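Local structure of tetratricopeptide TPR_2 repeat protein (Thermobaculum terrenum, 5DJS) at residues L117-H122 against L244-G249. The protein is of unknown function but combines tetratricopeptide repeats with a GT-B fold resembling family 41 glycosyltransferases, and binds UDP. The protein carries 1 engineered substitution. Residues are numbered along the deposited sequence; the frame is centred on the assembly and turned at random.
Sequences LYVALH and LSWHLG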
ATOM      1  N   LEU A 117     -14.008   0.546  -0.064  1.00 42.69           N
ATOM      2  CA  LEU A 117     -14.651   0.154   1.191  1.00 41.41           C
ATOM      3  C   LEU A 117     -13.943  -1.056   1.804  1.00 38.19           C
ATOM      4  O   LEU A 117     -13.552  -1.010   2.972  1.00 39.20           O
ATOM      5  CB  LEU A 117     -16.143  -0.129   0.965  1.00 41.90           C
ATOM      6  CG  LEU A 117     -16.972  -0.597   2.161  1.00 42.24           C
ATOM      7  CD1 LEU A 117     -16.974   0.437   3.273  1.00 44.59           C
ATOM      8  CD2 LEU A 117     -18.388  -0.904   1.717  1.00 42.10           C
ATOM      9  N   TYR A 118     -13.756  -2.115   1.018  1.00 34.97           N
ATOM     10  CA  TYR A 118     -12.992  -3.304   1.463  1.00 34.79           C
ATOM     11  C   TYR A 118     -11.624  -2.951   2.048  1.00 34.93           C
ATOM     12  O   TYR A 118     -11.285  -3.408   3.143  1.00 34.44           O
ATOM     13  CB  TYR A 118     -12.810  -4.292   0.308  1.00 34.18           C
ATOM     14  CG  TYR A 118     -11.983  -5.528   0.619  1.00 34.51           C
ATOM     15  CD1 TYR A 118     -12.199  -6.274   1.782  1.00 34.46           C
ATOM     16  CD2 TYR A 118     -11.008  -5.979  -0.280  1.00 33.73           C
ATOM     17  CE1 TYR A 118     -11.444  -7.414   2.049  1.00 35.38           C
ATOM     18  CE2 TYR A 118     -10.260  -7.117  -0.026  1.00 33.80           C
ATOM     19  CZ  TYR A 118     -10.476  -7.831   1.133  1.00 34.63           C
ATOM     20  OH  TYR A 118      -9.739  -8.970   1.363  1.00 34.75           O
ATOM     21  N   VAL A 119     -10.861  -2.137   1.317  1.00 34.29           N
ATOM     22  CA  VAL A 119      -9.573  -1.624   1.794  1.00 35.08           C
ATOM     23  C   VAL A 119      -9.734  -0.854   3.103  1.00 36.47           C
ATOM     24  O   VAL A 119      -9.043  -1.135   4.080  1.00 37.76           O
ATOM     25  CB  VAL A 119      -8.917  -0.702   0.745  1.00 34.07           C
ATOM     26  CG1 VAL A 119      -7.757   0.098   1.333  1.00 33.26           C
ATOM     27  CG2 VAL A 119      -8.449  -1.530  -0.436  1.00 33.95           C
ATOM     28  N   ALA A 120     -10.663   0.100   3.107  1.00 37.65           N
ATOM     29  CA  ALA A 120     -10.889   0.996   4.245  1.00 38.53           C
ATOM     30  C   ALA A 120     -11.130   0.262   5.559  1.00 41.97           C
ATOM     31  O   ALA A 120     -10.668   0.715   6.608  1.00 47.56           O
ATOM     32  CB  ALA A 120     -12.050   1.934   3.957  1.00 37.90           C
ATOM     33  N   LEU A 121     -11.842  -0.865   5.499  1.00 43.52           N
ATOM     34  CA  LEU A 121     -12.129  -1.686   6.687  1.00 44.11           C
ATOM     35  C   LEU A 121     -10.870  -2.142   7.447  1.00 42.34           C
ATOM     36  O   LEU A 121     -10.916  -2.357   8.652  1.00 42.83           O
ATOM     37  CB  LEU A 121     -12.996  -2.907   6.307  1.00 46.44           C
ATOM     38  CG  LEU A 121     -14.521  -2.784   6.424  1.00 47.17           C
ATOM     39  CD1 LEU A 121     -15.080  -1.544   5.753  1.00 47.99           C
ATOM     40  CD2 LEU A 121     -15.193  -4.032   5.867  1.00 46.98           C
ATOM     41  N   HIS A 122      -9.748  -2.276   6.751  1.00 43.70           N
ATOM     42  CA  HIS A 122      -8.499  -2.732   7.385  1.00 45.24           C
ATOM     43  C   HIS A 122      -7.883  -1.699   8.338  1.00 44.83           C
ATOM     44  O   HIS A 122      -7.126  -2.068   9.242  1.00 44.53           O
ATOM     45  CB  HIS A 122      -7.494  -3.182   6.320  1.00 44.96           C
ATOM     46  CG  HIS A 122      -7.981  -4.344   5.508  1.00 44.60           C
ATOM     47  ND1 HIS A 122      -7.788  -5.651   5.898  1.00 44.18           N
ATOM     48  CD2 HIS A 122      -8.695  -4.394   4.361  1.00 42.22           C
ATOM     49  CE1 HIS A 122      -8.344  -6.456   5.013  1.00 42.59           C
ATOM     50  NE2 HIS A 122      -8.902  -5.720   4.070  1.00 42.88           N
ATOM     51  N   LEU A 244       0.693  -7.166  -8.691  1.00 36.19           N
ATOM     52  CA  LEU A 244       1.475  -6.413  -7.727  1.00 40.09           C
ATOM     53  C   LEU A 244       0.672  -5.336  -7.006  1.00 42.16           C
ATOM     54  O   LEU A 244       1.078  -4.924  -5.924  1.00 45.72           O
ATOM     55  CB  LEU A 244       2.685  -5.769  -8.418  1.00 39.15           C
ATOM     56  CG  LEU A 244       4.073  -6.421  -8.335  1.00 38.49           C
ATOM     57  CD1 LEU A 244       4.071  -7.927  -8.149  1.00 37.32           C
ATOM     58  CD2 LEU A 244       4.838  -6.037  -9.589  1.00 37.78           C
ATOM     59  N   SER A 245      -0.437  -4.876  -7.591  1.00 42.40           N
ATOM     60  CA  SER A 245      -1.181  -3.736  -7.041  1.00 42.45           C
ATOM     61  C   SER A 245      -2.218  -4.076  -5.975  1.00 43.55           C
ATOM     62  O   SER A 245      -2.323  -3.356  -4.982  1.00 44.63           O
ATOM     63  CB  SER A 245      -1.840  -2.918  -8.153  1.00 41.57           C
ATOM     64  OG  SER A 245      -0.859  -2.182  -8.877  1.00 39.24           O
ATOM     65  N   TRP A 246      -2.993  -5.141  -6.201  1.00 45.05           N
ATOM     66  CA  TRP A 246      -4.112  -5.560  -5.316  1.00 41.80           C
ATOM     67  C   TRP A 246      -5.161  -4.428  -5.276  1.00 41.64           C
ATOM     68  O   TRP A 246      -5.077  -3.425  -6.012  1.00 42.30           O
ATOM     69  CB  TRP A 246      -3.578  -5.999  -3.923  1.00 40.99           C
ATOM     70  CG  TRP A 246      -4.549  -6.634  -2.919  1.00 40.69           C
ATOM     71  CD1 TRP A 246      -4.949  -7.936  -2.840  1.00 39.25           C
ATOM     72  CD2 TRP A 246      -5.165  -5.964  -1.809  1.00 42.82           C
ATOM     73  NE1 TRP A 246      -5.814  -8.102  -1.772  1.00 41.20           N
ATOM     74  CE2 TRP A 246      -5.964  -6.901  -1.127  1.00 43.00           C
ATOM     75  CE3 TRP A 246      -5.151  -4.647  -1.359  1.00 43.28           C
ATOM     76  CZ2 TRP A 246      -6.730  -6.552   0.008  1.00 43.29           C
ATOM     77  CZ3 TRP A 246      -5.905  -4.297  -0.243  1.00 44.11           C
ATOM     78  CH2 TRP A 246      -6.678  -5.242   0.429  1.00 43.55           C
ATOM     79  N   HIS A 247      -6.185  -4.614  -4.467  1.00 39.78           N
ATOM     80  CA  HIS A 247      -7.159  -3.579  -4.194  1.00 39.29           C
ATOM     81  C   HIS A 247      -6.639  -2.188  -3.778  1.00 41.96           C
ATOM     82  O   HIS A 247      -7.357  -1.218  -3.960  1.00 42.65           O
ATOM     83  CB  HIS A 247      -8.136  -4.092  -3.146  1.00 38.77           C
ATOM     84  CG  HIS A 247      -9.065  -5.142  -3.661  1.00 37.76           C
ATOM     85  ND1 HIS A 247      -8.843  -6.486  -3.480  1.00 37.81           N
ATOM     86  CD2 HIS A 247     -10.223  -5.040  -4.346  1.00 37.17           C
ATOM     87  CE1 HIS A 247      -9.830  -7.168  -4.028  1.00 38.15           C
ATOM     88  NE2 HIS A 247     -10.682  -6.313  -4.558  1.00 38.85           N
ATOM     89  N   LEU A 248      -5.395  -2.085  -3.294  1.00 43.73           N
ATOM     90  CA  LEU A 248      -4.829  -0.829  -2.795  1.00 44.38           C
ATOM     91  C   LEU A 248      -4.362   0.068  -3.925  1.00 43.74           C
ATOM     92  O   LEU A 248      -4.108   1.235  -3.689  1.00 48.06           O
ATOM     93  CB  LEU A 248      -3.596  -1.068  -1.910  1.00 45.56           C
ATOM     94  CG  LEU A 248      -3.721  -1.700  -0.531  1.00 46.80           C
ATOM     95  CD1 LEU A 248      -2.380  -2.163   0.017  1.00 46.67           C
ATOM     96  CD2 LEU A 248      -4.427  -0.772   0.437  1.00 48.60           C
ATOM     97  N   GLY A 249      -4.201  -0.461  -5.130  1.00 42.16           N
ATOM     98  CA  GLY A 249      -3.552   0.290  -6.194  1.00 42.51           C
ATOM     99  C   GLY A 249      -4.331   0.246  -7.473  1.00 41.86           C
ATOM    100  O   GLY A 249      -5.409  -0.324  -7.529  1.00 40.35           O
TER
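The hydroxyl of Tyr-118, whose ring meets Trp-246 and His-247 across the contact, is hydrogen-bonded to the backbone carbonyl of Thr-273. That bond satisfies the hydroxyl and ties the phenol to the loop holding Thr-273. CG of Tyr-118 lies anti to the backbone N (chi1 177°), which sends the ring off helix 111-120 toward the loop 244-249. The ring edge points at one face of the His-247 imidazole, an edge-to-face pair with planes at 85°. CD2 of Tyr-118 sits over the imidazole centre, and its CE2 is 3.8 Å from ND1 of His-247. Trp-139 makes a second edge-to-face pair with this histidine. The same CE2 of Tyr-118 also touches CZ2 of Trp-246 at 3.6 Å. Here the two rings are oblique, inclined at 46°. On the pyrrole side of the indole, NE1 makes weak hydrogen bonds to the carbonyls of Asn-272 and Thr-273.

Both methyls of the next residue, Val-119, take part. CG2 reaches CB of His-247 at 3.7 Å and CZ3 of Trp-246 at 3.8 Å. CG1 meets CD2 of Leu-248 at 3.6 Å. His-122 adds a looser approach, its NE2 4.3 Å from CH2 of Trp-246, near the plane of the indole. Across the two segments the contact is aromatic and apolar.

Leu-248 has its side chain about 8 Å from the bound UDP. The aromatic cluster of Tyr-118, Trp-246 and His-247 packs helix 111-120 on the loop after strand 240-243, a strand of the parallel sheet in one Rossmann-like half of the GT-B fold.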